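Local coordinates for iron superoxide dismutase (Trypanosoma cruzi, PDB 2GPC), which probably converts superoxide into dioxygen and hydrogen peroxide at an iron centre, as iron superoxide dismutases do, at residues A[179-182]-A[183-187]. Residues are numbered along the deposited sequence; the frame is centred on the assembly and turned at random.
Sequences QTFW and NVVNW
Val185 meets both Phe181 and Trp182 near the C-terminal end of helix 174-184. Val185 CB lies 4.1 Å from Phe181 O. With CG1 of Val185 anti to the backbone N (chi1 172°), the two methyls part company: CG2 turns back to the helix, CG1 goes forward to Trp187. Val185 CG2 sits 3.3 Å from Phe181 O. The same Val185 CG2 approaches the Phe181 ring at CE2 (3.6 Å). It is also 3.8 Å, Val185 CG2 to Trp182 CE3, from the neighbouring indole. Val185 CG1 rests over the centre of one face of the Trp187 indole, 3.4 Å above its plane, a CH-pi arrangement within 183-187. More loosely, CH2 of Trp187 comes to the edge of the Trp182 ring, 4.4 Å from Trp182 CZ3. Phe181 O also accepts an i to i+3 hydrogen bond from Val184 N (3.0 Å). Beyond the segments, Leu157 of strand 153-160 touches both Phe181 and Val185, while Trp182 NE1 bonds Thr113 OG1. The Phe181 side chain is about 11 Å from the bound iron ion. Asn186, at the N-cap of helix 187-193, takes a weak bond from Asn189 N through OD1. The whole forms the link from helix 174-184 to helix 187-193 in the alpha+beta C-terminal domain of iron/manganese superoxide dismutases.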
ATOM      1  N   GLN A 179      12.192 -11.012  -8.122  1.00 12.97           N
ATOM      2  CA  GLN A 179      13.305 -11.777  -8.693  1.00 13.39           C
ATOM      3  C   GLN A 179      14.568 -11.575  -7.848  1.00 12.82           C
ATOM      4  O   GLN A 179      15.297 -12.525  -7.568  1.00 12.35           O
ATOM      5  CB  GLN A 179      13.537 -11.413 -10.173  1.00 13.90           C
ATOM      6  CG  GLN A 179      12.474 -12.036 -11.128  1.00 16.14           C
ATOM      7  CD  GLN A 179      12.248 -13.548 -10.890  1.00 18.77           C
ATOM      8  OE1 GLN A 179      13.155 -14.348 -11.099  1.00 22.77           O
ATOM      9  NE2 GLN A 179      11.048 -13.925 -10.448  1.00 17.22           N
ATOM     10  N   THR A 180      14.797 -10.334  -7.414  1.00 12.49           N
ATOM     11  CA  THR A 180      15.909 -10.012  -6.523  1.00 12.43           C
ATOM     12  C   THR A 180      15.777 -10.707  -5.166  1.00 12.13           C
ATOM     13  O   THR A 180      16.766 -11.201  -4.623  1.00 11.77           O
ATOM     14  CB  THR A 180      16.005  -8.482  -6.347  1.00 12.65           C
ATOM     15  OG1 THR A 180      16.666  -7.914  -7.482  1.00 12.12           O
ATOM     16  CG2 THR A 180      16.873  -8.088  -5.160  1.00 12.88           C
ATOM     17  N   PHE A 181      14.567 -10.740  -4.619  1.00 11.60           N
ATOM     18  CA  PHE A 181      14.320 -11.426  -3.350  1.00 11.52           C
ATOM     19  C   PHE A 181      14.803 -12.863  -3.455  1.00 11.82           C
ATOM     20  O   PHE A 181      15.454 -13.370  -2.537  1.00 12.22           O
ATOM     21  CB  PHE A 181      12.826 -11.366  -2.967  1.00 11.82           C
ATOM     22  CG  PHE A 181      12.493 -12.091  -1.694  1.00 10.57           C
ATOM     23  CD1 PHE A 181      12.727 -11.498  -0.463  1.00 10.74           C
ATOM     24  CD2 PHE A 181      11.956 -13.370  -1.727  1.00 11.74           C
ATOM     25  CE1 PHE A 181      12.422 -12.169   0.722  1.00 11.31           C
ATOM     26  CE2 PHE A 181      11.645 -14.047  -0.550  1.00 11.35           C
ATOM     27  CZ  PHE A 181      11.883 -13.438   0.680  1.00 11.03           C
ATOM     28  N   TRP A 182      14.536 -13.514  -4.583  1.00 12.22           N
ATOM     29  CA  TRP A 182      14.958 -14.907  -4.752  1.00 12.37           C
ATOM     30  C   TRP A 182      16.471 -15.047  -4.698  1.00 12.89           C
ATOM     31  O   TRP A 182      16.981 -16.068  -4.232  1.00 13.76           O
ATOM     32  CB  TRP A 182      14.409 -15.530  -6.040  1.00 12.66           C
ATOM     33  CG  TRP A 182      12.933 -15.790  -6.009  1.00 12.18           C
ATOM     34  CD1 TRP A 182      11.999 -15.251  -6.836  1.00 12.75           C
ATOM     35  CD2 TRP A 182      12.225 -16.656  -5.111  1.00 12.06           C
ATOM     36  NE1 TRP A 182      10.753 -15.725  -6.511  1.00 13.18           N
ATOM     37  CE2 TRP A 182      10.862 -16.588  -5.454  1.00 13.08           C
ATOM     38  CE3 TRP A 182      12.608 -17.487  -4.046  1.00 12.80           C
ATOM     39  CZ2 TRP A 182       9.883 -17.305  -4.775  1.00 12.49           C
ATOM     40  CZ3 TRP A 182      11.638 -18.199  -3.374  1.00 12.80           C
ATOM     41  CH2 TRP A 182      10.286 -18.103  -3.741  1.00 13.11           C
ATOM     42  N   ASN A 183      17.188 -14.029  -5.155  1.00 13.27           N
ATOM     43  CA  ASN A 183      18.647 -14.043  -5.127  1.00 14.07           C
ATOM     44  C   ASN A 183      19.228 -13.846  -3.734  1.00 13.77           C
ATOM     45  O   ASN A 183      20.423 -14.032  -3.552  1.00 13.31           O
ATOM     46  CB  ASN A 183      19.227 -12.971  -6.066  1.00 14.54           C
ATOM     47  CG  ASN A 183      19.047 -13.306  -7.528  1.00 17.16           C
ATOM     48  OD1 ASN A 183      19.115 -12.421  -8.392  1.00 22.13           O
ATOM     49  ND2 ASN A 183      18.832 -14.579  -7.825  1.00 21.42           N
ATOM     50  N   VAL A 184      18.397 -13.456  -2.762  1.00 13.58           N
ATOM     51  CA  VAL A 184      18.871 -13.237  -1.395  1.00 13.56           C
ATOM     52  C   VAL A 184      18.142 -14.039  -0.304  1.00 13.74           C
ATOM     53  O   VAL A 184      18.397 -13.820   0.877  1.00 13.59           O
ATOM     54  CB  VAL A 184      18.862 -11.724  -1.022  1.00 13.35           C
ATOM     55  CG1 VAL A 184      19.825 -10.951  -1.903  1.00 13.35           C
ATOM     56  CG2 VAL A 184      17.462 -11.134  -1.085  1.00 13.34           C
ATOM     57  N   VAL A 185      17.285 -14.984  -0.678  1.00 13.54           N
ATOM     58  CA  VAL A 185      16.554 -15.779   0.329  1.00 14.26           C
ATOM     59  C   VAL A 185      17.534 -16.495   1.249  1.00 13.88           C
ATOM     60  O   VAL A 185      18.456 -17.147   0.788  1.00 12.93           O
ATOM     61  CB  VAL A 185      15.620 -16.840  -0.307  1.00 14.11           C
ATOM     62  CG1 VAL A 185      15.026 -17.779   0.775  1.00 15.40           C
ATOM     63  CG2 VAL A 185      14.516 -16.181  -1.060  1.00 15.51           C
ATOM     64  N   ASN A 186      17.303 -16.375   2.551  1.00 14.32           N
ATOM     65  CA  ASN A 186      18.144 -16.982   3.565  1.00 14.51           C
ATOM     66  C   ASN A 186      17.581 -18.351   3.945  1.00 14.30           C
ATOM     67  O   ASN A 186      16.812 -18.482   4.901  1.00 13.28           O
ATOM     68  CB  ASN A 186      18.210 -16.050   4.788  1.00 14.78           C
ATOM     69  CG  ASN A 186      19.234 -16.485   5.804  1.00 14.79           C
ATOM     70  OD1 ASN A 186      19.768 -17.587   5.732  1.00 15.23           O
ATOM     71  ND2 ASN A 186      19.515 -15.613   6.769  1.00 13.72           N
ATOM     72  N   TRP A 187      17.961 -19.374   3.181  1.00 14.28           N
ATOM     73  CA  TRP A 187      17.499 -20.739   3.465  1.00 14.35           C
ATOM     74  C   TRP A 187      17.956 -21.232   4.840  1.00 15.12           C
ATOM     75  O   TRP A 187      17.296 -22.068   5.436  1.00 14.55           O
ATOM     76  CB  TRP A 187      17.939 -21.714   2.364  1.00 13.89           C
ATOM     77  CG  TRP A 187      17.353 -21.349   1.049  1.00 13.22           C
ATOM     78  CD1 TRP A 187      18.026 -20.925  -0.050  1.00 12.94           C
ATOM     79  CD2 TRP A 187      15.959 -21.287   0.715  1.00 11.04           C
ATOM     80  NE1 TRP A 187      17.145 -20.641  -1.066  1.00 13.60           N
ATOM     81  CE2 TRP A 187      15.867 -20.855  -0.624  1.00 12.55           C
ATOM     82  CE3 TRP A 187      14.779 -21.590   1.400  1.00 11.88           C
ATOM     83  CZ2 TRP A 187      14.646 -20.705  -1.284  1.00 12.78           C
ATOM     84  CZ3 TRP A 187      13.566 -21.435   0.749  1.00 10.70           C
ATOM     85  CH2 TRP A 187      13.508 -21.001  -0.579  1.00 11.88           C
TER